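Local coordinates for protein DNA ligase (Archaeoglobus fulgidus, PDB 3GDE) that is an ATP-dependent DNA ligase that probably seals nicks in double-stranded DNA during replication, recombination and repair, at residues V170-M175 / R192-T197; L317-R322 / A327-K332; F124-S129 / M136-M141. All blocks are in the same frame, centred on the assembly; numbering follows the deposited sequence.

Along the chain the order is contact 3, contact 1, contact 2, each closing before the next opens. Contact 3 joins helices 117-129 and 135-149, and contact 1 joins helices 172-182 and 187-197, all in the helical N-terminal part of the ligase. Contact 2 pairs helices 313-321 and 327-332 of the adenylation domain. The three centres lie about 28 to 33 Å apart and no two contacts touch; contacts 1 and 2 fall on opposite sides of the chain's centre. Contacts 2 and 3 are thus local packing within separate domains, whereas contact 1 sits where backbone bonds tie the N-terminal helices to the C-terminal OB region in this closed conformation.

Contact 1: residues V170-M175 / R192-T197; sequences VGEGIM and RAYMIT
E172 and Y194 make this contact by themselves, meeting at the ends of their side chains across backbones whose CA atoms stay 10.2 Å apart. The glutamate stands in the first turn of its helix, just after G171 at the N-cap position. Its CG approaches the ring obliquely, 3.8 Å from Y194 CE2, and the bend at chi2 (87°) then turns the carboxylate to the phenol oxygen, leaving E172 OE2 2.9 Å from Y194 OH. Carboxylate and ring stand perpendicular (90°), and the two chains cross at about a right angle. Y194 reaches over because its CG lies opposite the backbone N (chi1 -174°), sending the ring out from its helix. Water 1 bridges the two residues: it lies 2.6 Å from Y194 OH, to which it is hydrogen-bonded, and gives a weak bond of 2.7 Å to E172 OE1. That same oxygen forms a salt bridge with K52, so the lysine probably steadies the carboxylate that faces the tyrosine. With an alanine here in place of the glutamate, K52 would probably lose its anionic mate, and the Y194 hydroxyl and its water would probably be set free to shift. The contact buries 80 Å² in all. Y194 packs on L200 of helix 200-216 and on the loop residue R227, and M195 bonds to R227 through its backbone. From the segment carrying E172, G173 and I174 bond by their backbones to P456 and V457, in the loop between OB strands 446-454 and 461-467.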
ATOM      1  N   VAL A 170     -15.462   3.557  -3.597  1.00 22.58           N
ATOM      2  CA  VAL A 170     -14.669   3.734  -4.811  1.00 22.15           C
ATOM      3  C   VAL A 170     -13.227   3.299  -4.552  1.00 22.72           C
ATOM      4  O   VAL A 170     -12.542   3.841  -3.685  1.00 22.19           O
ATOM      5  CB  VAL A 170     -14.700   5.208  -5.308  1.00 22.14           C
ATOM      6  CG1 VAL A 170     -13.778   5.410  -6.501  1.00 20.65           C
ATOM      7  CG2 VAL A 170     -16.126   5.647  -5.628  1.00 20.76           C
ATOM      8  N   GLY A 171     -12.790   2.290  -5.289  1.00 23.39           N
ATOM      9  CA  GLY A 171     -11.418   1.831  -5.187  1.00 24.74           C
ATOM     10  C   GLY A 171     -10.657   2.048  -6.478  1.00 25.68           C
ATOM     11  O   GLY A 171     -11.083   2.810  -7.363  1.00 25.28           O
ATOM     12  N   GLU A 172      -9.530   1.353  -6.567  1.00 26.60           N
ATOM     13  CA  GLU A 172      -8.596   1.437  -7.677  1.00 27.83           C
ATOM     14  C   GLU A 172      -9.231   0.940  -8.970  1.00 27.43           C
ATOM     15  O   GLU A 172      -9.027   1.540 -10.026  1.00 27.62           O
ATOM     16  CB  GLU A 172      -7.372   0.575  -7.352  1.00 28.99           C
ATOM     17  CG  GLU A 172      -6.044   1.233  -7.646  1.00 32.74           C
ATOM     18  CD  GLU A 172      -5.529   2.065  -6.491  1.00 39.05           C
ATOM     19  OE1 GLU A 172      -6.225   3.029  -6.073  1.00 40.95           O
ATOM     20  OE2 GLU A 172      -4.402   1.763  -6.015  1.00 42.58           O
ATOM     21  N   GLY A 173      -9.997  -0.150  -8.873  1.00 27.19           N
ATOM     22  CA  GLY A 173     -10.668  -0.773 -10.014  1.00 27.07           C
ATOM     23  C   GLY A 173     -11.699   0.139 -10.669  1.00 27.20           C
ATOM     24  O   GLY A 173     -11.728   0.294 -11.887  1.00 26.82           O
ATOM     25  N   ILE A 174     -12.552   0.749  -9.854  1.00 27.13           N
ATOM     26  CA  ILE A 174     -13.523   1.706 -10.375  1.00 26.85           C
ATOM     27  C   ILE A 174     -12.815   2.894 -11.044  1.00 27.18           C
ATOM     28  O   ILE A 174     -13.170   3.283 -12.162  1.00 26.90           O
ATOM     29  CB  ILE A 174     -14.505   2.148  -9.287  1.00 26.68           C
ATOM     30  CG1 ILE A 174     -15.469   0.997  -8.985  1.00 25.14           C
ATOM     31  CG2 ILE A 174     -15.242   3.437  -9.700  1.00 25.87           C
ATOM     32  CD1 ILE A 174     -16.274   1.176  -7.708  1.00 24.20           C
ATOM     33  N   MET A 175     -11.783   3.425 -10.393  1.00 27.41           N
ATOM     34  CA  MET A 175     -11.030   4.552 -10.951  1.00 28.02           C
ATOM     35  C   MET A 175     -10.340   4.270 -12.293  1.00 28.10           C
ATOM     36  O   MET A 175     -10.396   5.112 -13.191  1.00 27.02           O
ATOM     37  CB  MET A 175     -10.035   5.100  -9.938  1.00 28.44           C
ATOM     38  CG  MET A 175     -10.692   5.901  -8.832  1.00 30.67           C
ATOM     39  SD  MET A 175     -11.731   7.250  -9.440  1.00 35.84           S
ATOM     40  CE  MET A 175     -10.498   8.219 -10.332  1.00 30.33           C
ATOM     41  N   ARG A 192      -2.089  -0.840 -17.324  1.00 29.98           N
ATOM     42  CA  ARG A 192      -0.669  -1.008 -17.672  1.00 29.71           C
ATOM     43  C   ARG A 192       0.173   0.228 -17.405  1.00 28.31           C
ATOM     44  O   ARG A 192       1.278   0.119 -16.891  1.00 27.70           O
ATOM     45  CB  ARG A 192      -0.504  -1.447 -19.130  1.00 30.16           C
ATOM     46  CG  ARG A 192      -0.367  -2.937 -19.310  1.00 33.53           C
ATOM     47  CD  ARG A 192      -0.106  -3.299 -20.769  1.00 39.50           C
ATOM     48  NE  ARG A 192      -1.354  -3.592 -21.480  1.00 43.40           N
ATOM     49  CZ  ARG A 192      -1.831  -2.886 -22.501  1.00 45.67           C
ATOM     50  NH1 ARG A 192      -1.160  -1.835 -22.966  1.00 46.56           N
ATOM     51  NH2 ARG A 192      -2.983  -3.240 -23.069  1.00 46.84           N
ATOM     52  N   ALA A 193      -0.358   1.395 -17.764  1.00 27.80           N
ATOM     53  CA  ALA A 193       0.301   2.683 -17.526  1.00 27.25           C
ATOM     54  C   ALA A 193       0.442   3.011 -16.028  1.00 27.15           C
ATOM     55  O   ALA A 193       1.446   3.591 -15.589  1.00 26.73           O
ATOM     56  CB  ALA A 193      -0.458   3.797 -18.242  1.00 27.23           C
ATOM     57  N   TYR A 194      -0.575   2.640 -15.258  1.00 26.89           N
ATOM     58  CA  TYR A 194      -0.544   2.768 -13.810  1.00 27.40           C
ATOM     59  C   TYR A 194       0.557   1.918 -13.173  1.00 26.97           C
ATOM     60  O   TYR A 194       1.230   2.360 -12.229  1.00 26.45           O
ATOM     61  CB  TYR A 194      -1.900   2.391 -13.211  1.00 28.16           C
ATOM     62  CG  TYR A 194      -2.016   2.615 -11.720  1.00 29.47           C
ATOM     63  CD1 TYR A 194      -1.518   3.775 -11.120  1.00 29.58           C
ATOM     64  CD2 TYR A 194      -2.661   1.686 -10.917  1.00 31.85           C
ATOM     65  CE1 TYR A 194      -1.648   3.995  -9.753  1.00 31.07           C
ATOM     66  CE2 TYR A 194      -2.801   1.890  -9.556  1.00 33.10           C
ATOM     67  CZ  TYR A 194      -2.292   3.048  -8.977  1.00 31.91           C
ATOM     68  OH  TYR A 194      -2.435   3.238  -7.618  1.00 32.08           O
ATOM     69  N   MET A 195       0.733   0.705 -13.689  1.00 26.60           N
ATOM     70  CA  MET A 195       1.736  -0.217 -13.153  1.00 26.62           C
ATOM     71  C   MET A 195       3.184   0.278 -13.337  1.00 26.53           C
ATOM     72  O   MET A 195       4.067  -0.088 -12.560  1.00 26.75           O
ATOM     73  CB  MET A 195       1.543  -1.628 -13.726  1.00 26.74           C
ATOM     74  CG  MET A 195       0.201  -2.298 -13.383  1.00 26.95           C
ATOM     75  SD  MET A 195      -0.186  -2.387 -11.615  1.00 27.91           S
ATOM     76  CE  MET A 195      -1.874  -2.968 -11.653  1.00 29.51           C
ATOM     77  N   ILE A 196       3.434   1.116 -14.342  1.00 26.42           N
ATOM     78  CA  ILE A 196       4.796   1.633 -14.551  1.00 26.88           C
ATOM     79  C   ILE A 196       5.025   3.071 -14.064  1.00 26.68           C
ATOM     80  O   ILE A 196       6.164   3.537 -14.043  1.00 26.62           O
ATOM     81  CB  ILE A 196       5.298   1.490 -16.014  1.00 27.12           C
ATOM     82  CG1 ILE A 196       4.462   2.336 -16.968  1.00 28.26           C
ATOM     83  CG2 ILE A 196       5.365   0.016 -16.445  1.00 27.72           C
ATOM     84  CD1 ILE A 196       5.206   2.728 -18.219  1.00 29.50           C
ATOM     85  N   THR A 197       3.955   3.766 -13.675  1.00 26.71           N
ATOM     86  CA  THR A 197       4.071   5.143 -13.155  1.00 26.47           C
ATOM     87  C   THR A 197       3.699   5.240 -11.693  1.00 26.62           C
ATOM     88  O   THR A 197       4.211   6.105 -10.987  1.00 27.11           O
ATOM     89  CB  THR A 197       3.193   6.158 -13.927  1.00 26.42           C
ATOM     90  OG1 THR A 197       1.812   5.798 -13.801  1.00 24.76           O
ATOM     91  CG2 THR A 197       3.583   6.212 -15.395  1.00 25.95           C
TER
HETATM   92  O   HOH W   1      -4.398   4.825  -6.878  1.00 66.24           O

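Contact 2: residues L317-R322 / A327-K332; sequences LRRFRR and AKMVEK
M329 and R319 meet through bent chains: M329, turned at both chi2 and chi3, coils into the groove between the helices, while R319, folded at chi2 (-73°) and chi3 (-46°), swings its end to the partner helix. The two side chains slide past each other in opposite directions, R319 CD coming 3.8 Å from M329 CB and 3.4 Å from M329 O. Farther out, one face of the guanidinium lies over the backbone, V330 CA standing 3.7 Å above its plane toward the rim, and R319 NH2 is 3.6 Å from V330 CG2. M329 meanwhile fits against the first helix, its CE 3.4 Å from R318 O. Helices 317-321 and 327-332 run antiparallel, the axes of these short segments coming within 10.1 Å, as a helical hairpin of the adenylation domain. R319 divides its roles: its methylenes and one guanidinium face pack here, while NH2 pairs with D283 in a salt bridge and NH1 bonds to I333 O. The contact is van der Waals packing, including C-H groups against carbonyl oxygens, with no hydrogen bond across it, and the buried arginine's charge is probably compensated by D283 of helix 282-291.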
ATOM      1  N   LEU A 317      12.946  -5.412   7.957  1.00 35.11           N
ATOM      2  CA  LEU A 317      11.867  -4.454   8.175  1.00 36.11           C
ATOM      3  C   LEU A 317      12.234  -3.407   9.228  1.00 37.06           C
ATOM      4  O   LEU A 317      11.887  -2.241   9.070  1.00 37.09           O
ATOM      5  CB  LEU A 317      10.539  -5.157   8.522  1.00 35.39           C
ATOM      6  CG  LEU A 317       9.886  -6.049   7.452  1.00 34.80           C
ATOM      7  CD1 LEU A 317       8.582  -6.654   7.974  1.00 32.49           C
ATOM      8  CD2 LEU A 317       9.659  -5.315   6.106  1.00 32.62           C
ATOM      9  N   ARG A 318      12.935  -3.826  10.286  1.00 38.55           N
ATOM     10  CA  ARG A 318      13.466  -2.892  11.299  1.00 40.19           C
ATOM     11  C   ARG A 318      14.410  -1.850  10.715  1.00 40.46           C
ATOM     12  O   ARG A 318      14.344  -0.681  11.084  1.00 40.77           O
ATOM     13  CB  ARG A 318      14.189  -3.633  12.418  1.00 40.29           C
ATOM     14  CG  ARG A 318      13.265  -4.229  13.451  1.00 43.61           C
ATOM     15  CD  ARG A 318      13.921  -4.265  14.823  1.00 48.30           C
ATOM     16  NE  ARG A 318      13.503  -5.450  15.566  1.00 51.62           N
ATOM     17  CZ  ARG A 318      14.174  -6.599  15.585  1.00 53.80           C
ATOM     18  NH1 ARG A 318      15.317  -6.720  14.915  1.00 55.41           N
ATOM     19  NH2 ARG A 318      13.711  -7.629  16.286  1.00 54.74           N
ATOM     20  N   ARG A 319      15.295  -2.287   9.823  1.00 41.33           N
ATOM     21  CA  ARG A 319      16.164  -1.384   9.072  1.00 42.22           C
ATOM     22  C   ARG A 319      15.320  -0.387   8.289  1.00 43.30           C
ATOM     23  O   ARG A 319      15.587   0.811   8.330  1.00 43.50           O
ATOM     24  CB  ARG A 319      17.079  -2.161   8.111  1.00 41.88           C
ATOM     25  CG  ARG A 319      18.193  -2.986   8.764  1.00 40.71           C
ATOM     26  CD  ARG A 319      19.332  -2.125   9.325  1.00 38.76           C
ATOM     27  NE  ARG A 319      19.742  -1.094   8.382  1.00 38.04           N
ATOM     28  CZ  ARG A 319      20.771  -1.182   7.550  1.00 36.53           C
ATOM     29  NH1 ARG A 319      21.545  -2.253   7.542  1.00 36.77           N
ATOM     30  NH2 ARG A 319      21.030  -0.178   6.728  1.00 37.39           N
ATOM     31  N   PHE A 320      14.305  -0.894   7.586  1.00 44.76           N
ATOM     32  CA  PHE A 320      13.355  -0.065   6.827  1.00 46.27           C
ATOM     33  C   PHE A 320      12.667   0.985   7.703  1.00 47.95           C
ATOM     34  O   PHE A 320      12.441   2.105   7.252  1.00 48.26           O
ATOM     35  CB  PHE A 320      12.293  -0.935   6.131  1.00 45.54           C
ATOM     36  CG  PHE A 320      12.797  -1.695   4.920  1.00 43.99           C
ATOM     37  CD1 PHE A 320      11.900  -2.383   4.108  1.00 42.19           C
ATOM     38  CD2 PHE A 320      14.147  -1.716   4.584  1.00 42.62           C
ATOM     39  CE1 PHE A 320      12.335  -3.090   2.997  1.00 41.49           C
ATOM     40  CE2 PHE A 320      14.600  -2.424   3.468  1.00 41.97           C
ATOM     41  CZ  PHE A 320      13.689  -3.115   2.673  1.00 42.83           C
ATOM     42  N   ARG A 321      12.332   0.618   8.941  1.00 50.13           N
ATOM     43  CA  ARG A 321      11.768   1.564   9.913  1.00 52.67           C
ATOM     44  C   ARG A 321      12.764   2.658  10.287  1.00 53.45           C
ATOM     45  O   ARG A 321      12.419   3.838  10.232  1.00 53.97           O
ATOM     46  CB  ARG A 321      11.275   0.855  11.176  1.00 52.50           C
ATOM     47  CG  ARG A 321       9.964   0.121  11.000  1.00 53.90           C
ATOM     48  CD  ARG A 321       9.368  -0.344  12.336  1.00 54.69           C
ATOM     49  NE  ARG A 321       8.758   0.728  13.135  1.00 59.39           N
ATOM     50  CZ  ARG A 321       8.011   1.734  12.668  1.00 61.35           C
ATOM     51  NH1 ARG A 321       7.732   1.849  11.369  1.00 61.46           N
ATOM     52  NH2 ARG A 321       7.524   2.636  13.520  1.00 61.87           N
ATOM     53  N   ARG A 322      13.982   2.246  10.663  1.00 54.70           N
ATOM     54  CA  ARG A 322      15.155   3.122  10.923  1.00 55.75           C
ATOM     55  C   ARG A 322      15.786   2.894  12.300  1.00 56.00           C
ATOM     56  O   ARG A 322      16.711   3.609  12.705  1.00 56.49           O
ATOM     57  CB  ARG A 322      14.844   4.609  10.721  1.00 55.98           C
ATOM     58  CG  ARG A 322      15.123   5.122   9.319  1.00 57.79           C
ATOM     59  CD  ARG A 322      14.465   6.474   9.086  1.00 61.55           C
ATOM     60  NE  ARG A 322      14.577   7.360  10.248  1.00 63.92           N
ATOM     61  CZ  ARG A 322      13.557   7.729  11.022  1.00 65.23           C
ATOM     62  NH1 ARG A 322      12.325   7.298  10.768  1.00 65.65           N
ATOM     63  NH2 ARG A 322      13.770   8.536  12.056  1.00 66.10           N
ATOM     64  N   ALA A 327      22.990   5.040  11.382  1.00 64.24           N
ATOM     65  CA  ALA A 327      24.348   4.494  11.439  1.00 63.63           C
ATOM     66  C   ALA A 327      24.474   3.328  12.426  1.00 63.12           C
ATOM     67  O   ALA A 327      25.259   2.400  12.211  1.00 62.80           O
ATOM     68  CB  ALA A 327      25.341   5.603  11.794  1.00 63.79           C
ATOM     69  N   LYS A 328      23.689   3.395  13.501  1.00 62.61           N
ATOM     70  CA  LYS A 328      23.636   2.354  14.526  1.00 62.14           C
ATOM     71  C   LYS A 328      23.003   1.070  13.987  1.00 61.44           C
ATOM     72  O   LYS A 328      23.408  -0.034  14.348  1.00 61.22           O
ATOM     73  CB  LYS A 328      22.831   2.853  15.730  1.00 62.21           C
ATOM     74  CG  LYS A 328      23.198   2.194  17.051  1.00 63.28           C
ATOM     75  CD  LYS A 328      24.306   2.968  17.775  1.00 64.75           C
ATOM     76  CE  LYS A 328      24.656   2.332  19.117  1.00 65.38           C
ATOM     77  NZ  LYS A 328      23.480   2.206  20.033  1.00 65.78           N
ATOM     78  N   MET A 329      22.008   1.240  13.120  1.00 60.85           N
ATOM     79  CA  MET A 329      21.267   0.132  12.518  1.00 60.10           C
ATOM     80  C   MET A 329      22.104  -0.682  11.535  1.00 59.13           C
ATOM     81  O   MET A 329      21.951  -1.902  11.450  1.00 59.04           O
ATOM     82  CB  MET A 329      19.999   0.655  11.838  1.00 60.43           C
ATOM     83  CG  MET A 329      18.976   1.208  12.812  1.00 61.73           C
ATOM     84  SD  MET A 329      18.424  -0.051  13.983  1.00 66.04           S
ATOM     85  CE  MET A 329      17.160  -0.863  13.006  1.00 64.56           C
ATOM     86  N   VAL A 330      22.990  -0.007  10.805  1.00 58.08           N
ATOM     87  CA  VAL A 330      23.913  -0.687   9.889  1.00 57.19           C
ATOM     88  C   VAL A 330      24.797  -1.684  10.649  1.00 56.61           C
ATOM     89  O   VAL A 330      25.167  -2.731  10.104  1.00 56.46           O
ATOM     90  CB  VAL A 330      24.787   0.316   9.071  1.00 57.21           C
ATOM     91  CG1 VAL A 330      25.767  -0.417   8.159  1.00 56.95           C
ATOM     92  CG2 VAL A 330      23.915   1.240   8.241  1.00 56.83           C
ATOM     93  N   GLU A 331      25.110  -1.359  11.905  1.00 55.72           N
ATOM     94  CA  GLU A 331      25.968  -2.207  12.741  1.00 55.03           C
ATOM     95  C   GLU A 331      25.212  -3.381  13.364  1.00 53.90           C
ATOM     96  O   GLU A 331      25.666  -4.522  13.268  1.00 53.99           O
ATOM     97  CB  GLU A 331      26.688  -1.387  13.829  1.00 55.30           C
ATOM     98  CG  GLU A 331      27.439  -0.147  13.324  1.00 56.76           C
ATOM     99  CD  GLU A 331      28.419  -0.443  12.189  1.00 59.40           C
ATOM    100  OE1 GLU A 331      29.322  -1.295  12.373  1.00 60.15           O
ATOM    101  OE2 GLU A 331      28.288   0.190  11.112  1.00 60.26           O
ATOM    102  N   LYS A 332      24.078  -3.093  14.008  1.00 52.36           N
ATOM    103  CA  LYS A 332      23.203  -4.123  14.585  1.00 51.05           C
ATOM    104  C   LYS A 332      22.752  -5.141  13.539  1.00 49.54           C
ATOM    105  O   LYS A 332      22.899  -6.352  13.731  1.00 49.39           O
ATOM    106  CB  LYS A 332      21.962  -3.490  15.236  1.00 51.39           C
ATOM    107  CG  LYS A 332      21.989  -3.394  16.767  1.00 53.09           C
ATOM    108  CD  LYS A 332      21.883  -4.775  17.451  1.00 55.06           C
ATOM    109  CE  LYS A 332      20.436  -5.246  17.631  1.00 55.60           C
ATOM    110  NZ  LYS A 332      19.738  -4.570  18.766  1.00 56.11           N
TER

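Contact 3: residues F124-S129 / M136-M141; sequences FDEIAS and MKRKIM
The charged link is E126 with R138. Each puts CG opposite its backbone N, and the extended glutamate and the arginine, bent at chi3, cross at about a right angle. R138 NH1 donates to E126 OE1 at 2.7 Å as part of a salt bridge. The bond is bent (130° at the hydrogen), although the oxygen is met nearly along its C-O axis. The acceptor sits at the guanidinium edge, 16° out of its plane, and the carboxylate is turned 40° from that plane; OE1 and NH1 are the atoms that pair. Both residues also touch a crystal neighbour, which may influence their poses.

The apolar link is I127 with K139, the pair whose backbones come nearest. I127 CG2 packs against the lysine methylenes, 3.9 Å from K139 CD, the chains crossing at a slant, and K139 CE passes 3.7 Å from I127 O. I127 packs on L142 and L143 of helix 135-149 as well, while K139 touches L68 of helix 66-77.

Water supplies the third link: water 2 lies 2.8 Å from I127 O, to which it probably donates, and accepts from K139 NZ at 2.6 Å.

Helices 117-129 and 135-149 of the N-terminal domain are thus joined by an ionic pair and, beside it, an aliphatic pair, and the lysine's chain packs while its ammonium bonds G63 O and water 2, which probably satisfies much of its polar demand.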
ATOM      1  N   PHE A 124      -1.868  21.596   1.836  1.00 25.31           N
ATOM      2  CA  PHE A 124      -1.325  20.231   2.024  1.00 24.88           C
ATOM      3  C   PHE A 124       0.178  20.135   1.766  1.00 25.16           C
ATOM      4  O   PHE A 124       0.904  19.531   2.565  1.00 25.33           O
ATOM      5  CB  PHE A 124      -2.067  19.207   1.157  1.00 24.56           C
ATOM      6  CG  PHE A 124      -3.419  18.801   1.699  1.00 24.78           C
ATOM      7  CD1 PHE A 124      -4.243  17.953   0.974  1.00 24.92           C
ATOM      8  CD2 PHE A 124      -3.878  19.281   2.925  1.00 25.68           C
ATOM      9  CE1 PHE A 124      -5.493  17.558   1.469  1.00 24.32           C
ATOM     10  CE2 PHE A 124      -5.130  18.905   3.417  1.00 25.98           C
ATOM     11  CZ  PHE A 124      -5.932  18.038   2.686  1.00 24.07           C
ATOM     12  N   ASP A 125       0.643  20.719   0.656  1.00 25.14           N
ATOM     13  CA  ASP A 125       2.071  20.714   0.326  1.00 25.54           C
ATOM     14  C   ASP A 125       2.914  21.436   1.383  1.00 25.80           C
ATOM     15  O   ASP A 125       4.003  20.970   1.726  1.00 25.79           O
ATOM     16  CB  ASP A 125       2.331  21.274  -1.080  1.00 26.04           C
ATOM     17  CG  ASP A 125       1.882  20.315  -2.200  1.00 26.39           C
ATOM     18  OD1 ASP A 125       1.425  19.186  -1.916  1.00 27.51           O
ATOM     19  OD2 ASP A 125       2.000  20.694  -3.379  1.00 27.83           O
ATOM     20  N   GLU A 126       2.405  22.551   1.921  1.00 25.96           N
ATOM     21  CA  GLU A 126       3.074  23.209   3.039  1.00 25.90           C
ATOM     22  C   GLU A 126       3.101  22.337   4.300  1.00 26.04           C
ATOM     23  O   GLU A 126       4.149  22.187   4.913  1.00 26.34           O
ATOM     24  CB  GLU A 126       2.466  24.567   3.380  1.00 26.04           C
ATOM     25  CG  GLU A 126       3.200  25.144   4.593  1.00 27.52           C
ATOM     26  CD  GLU A 126       2.821  26.549   4.984  1.00 29.62           C
ATOM     27  OE1 GLU A 126       3.441  27.027   5.953  1.00 30.46           O
ATOM     28  OE2 GLU A 126       1.924  27.163   4.358  1.00 30.17           O
ATOM     29  N   ILE A 127       1.949  21.784   4.683  1.00 25.89           N
ATOM     30  CA  ILE A 127       1.856  20.884   5.827  1.00 26.18           C
ATOM     31  C   ILE A 127       2.860  19.731   5.745  1.00 26.77           C
ATOM     32  O   ILE A 127       3.574  19.476   6.710  1.00 26.85           O
ATOM     33  CB  ILE A 127       0.399  20.355   6.038  1.00 26.05           C
ATOM     34  CG1 ILE A 127      -0.496  21.469   6.595  1.00 25.32           C
ATOM     35  CG2 ILE A 127       0.393  19.172   6.982  1.00 25.55           C
ATOM     36  CD1 ILE A 127      -2.019  21.212   6.480  1.00 25.67           C
ATOM     37  N   ALA A 128       2.927  19.063   4.591  1.00 27.70           N
ATOM     38  CA  ALA A 128       3.904  17.985   4.342  1.00 28.69           C
ATOM     39  C   ALA A 128       5.390  18.374   4.527  1.00 29.65           C
ATOM     40  O   ALA A 128       6.216  17.538   4.915  1.00 30.28           O
ATOM     41  CB  ALA A 128       3.679  17.375   2.964  1.00 28.02           C
ATOM     42  N   SER A 129       5.730  19.628   4.255  1.00 30.69           N
ATOM     43  CA  SER A 129       7.120  20.100   4.360  1.00 31.72           C
ATOM     44  C   SER A 129       7.585  20.427   5.794  1.00 32.54           C
ATOM     45  O   SER A 129       8.786  20.612   6.040  1.00 32.07           O
ATOM     46  CB  SER A 129       7.340  21.313   3.450  1.00 31.49           C
ATOM     47  OG  SER A 129       6.528  22.400   3.860  1.00 32.11           O
ATOM     48  N   MET A 136       4.281  20.772  14.554  1.00 36.39           N
ATOM     49  CA  MET A 136       2.955  20.239  14.886  1.00 37.31           C
ATOM     50  C   MET A 136       1.914  21.350  15.105  1.00 36.32           C
ATOM     51  O   MET A 136       0.784  21.248  14.621  1.00 35.83           O
ATOM     52  CB  MET A 136       3.018  19.319  16.113  1.00 36.82           C
ATOM     53  CG  MET A 136       1.722  18.564  16.389  1.00 38.55           C
ATOM     54  SD  MET A 136       1.512  17.972  18.094  1.00 41.83           S
ATOM     55  CE  MET A 136       0.976  19.488  18.896  1.00 41.68           C
ATOM     56  N   LYS A 137       2.297  22.397  15.837  1.00 35.62           N
ATOM     57  CA  LYS A 137       1.381  23.497  16.123  1.00 35.38           C
ATOM     58  C   LYS A 137       1.053  24.334  14.875  1.00 34.03           C
ATOM     59  O   LYS A 137      -0.093  24.745  14.690  1.00 33.84           O
ATOM     60  CB  LYS A 137       1.904  24.384  17.261  1.00 35.67           C
ATOM     61  CG  LYS A 137       2.094  23.654  18.605  1.00 39.41           C
ATOM     62  CD  LYS A 137       0.775  23.433  19.339  1.00 43.45           C
ATOM     63  CE  LYS A 137       1.009  22.818  20.713  1.00 46.47           C
ATOM     64  NZ  LYS A 137      -0.149  23.081  21.630  1.00 48.11           N
ATOM     65  N   ARG A 138       2.046  24.575  14.022  1.00 32.65           N
ATOM     66  CA  ARG A 138       1.775  25.254  12.747  1.00 31.80           C
ATOM     67  C   ARG A 138       0.830  24.435  11.855  1.00 30.71           C
ATOM     68  O   ARG A 138      -0.093  24.989  11.245  1.00 30.13           O
ATOM     69  CB  ARG A 138       3.056  25.611  11.988  1.00 31.79           C
ATOM     70  CG  ARG A 138       2.743  26.240  10.650  1.00 32.31           C
ATOM     71  CD  ARG A 138       3.965  26.467   9.817  1.00 32.80           C
ATOM     72  NE  ARG A 138       4.462  27.794  10.081  1.00 34.17           N
ATOM     73  CZ  ARG A 138       4.396  28.817   9.246  1.00 31.96           C
ATOM     74  NH1 ARG A 138       3.885  28.685   8.027  1.00 29.61           N
ATOM     75  NH2 ARG A 138       4.867  29.977   9.651  1.00 31.94           N
ATOM     76  N   LYS A 139       1.050  23.121  11.801  1.00 29.42           N
ATOM     77  CA  LYS A 139       0.135  22.225  11.092  1.00 28.21           C
ATOM     78  C   LYS A 139      -1.298  22.403  11.572  1.00 27.08           C
ATOM     79  O   LYS A 139      -2.215  22.492  10.771  1.00 27.17           O
ATOM     80  CB  LYS A 139       0.553  20.768  11.257  1.00 28.37           C
ATOM     81  CG  LYS A 139       1.765  20.392  10.456  1.00 28.40           C
ATOM     82  CD  LYS A 139       1.951  18.904  10.508  1.00 29.33           C
ATOM     83  CE  LYS A 139       3.391  18.528  10.310  1.00 30.31           C
ATOM     84  NZ  LYS A 139       3.499  17.053  10.256  1.00 31.09           N
ATOM     85  N   ILE A 140      -1.483  22.468  12.881  1.00 26.13           N
ATOM     86  CA  ILE A 140      -2.798  22.718  13.455  1.00 25.37           C
ATOM     87  C   ILE A 140      -3.332  24.091  12.998  1.00 25.22           C
ATOM     88  O   ILE A 140      -4.495  24.212  12.638  1.00 24.64           O
ATOM     89  CB  ILE A 140      -2.778  22.578  15.005  1.00 25.49           C
ATOM     90  CG1 ILE A 140      -2.486  21.116  15.394  1.00 25.26           C
ATOM     91  CG2 ILE A 140      -4.096  23.061  15.625  1.00 24.20           C
ATOM     92  CD1 ILE A 140      -1.975  20.908  16.849  1.00 25.29           C
ATOM     93  N   MET A 141      -2.471  25.108  12.980  1.00 25.21           N
ATOM     94  CA  MET A 141      -2.889  26.436  12.534  1.00 25.43           C
ATOM     95  C   MET A 141      -3.288  26.469  11.059  1.00 24.54           C
ATOM     96  O   MET A 141      -4.256  27.129  10.696  1.00 24.95           O
ATOM     97  CB  MET A 141      -1.812  27.486  12.854  1.00 26.43           C
ATOM     98  CG  MET A 141      -1.620  27.732  14.361  1.00 29.24           C
ATOM     99  SD  MET A 141      -3.198  27.781  15.252  1.00 36.96           S
ATOM    100  CE  MET A 141      -3.877  29.294  14.568  1.00 35.28           C
TER
HETATM  101  O   HOH W   2       4.453  17.127   7.851  1.00 47.17           O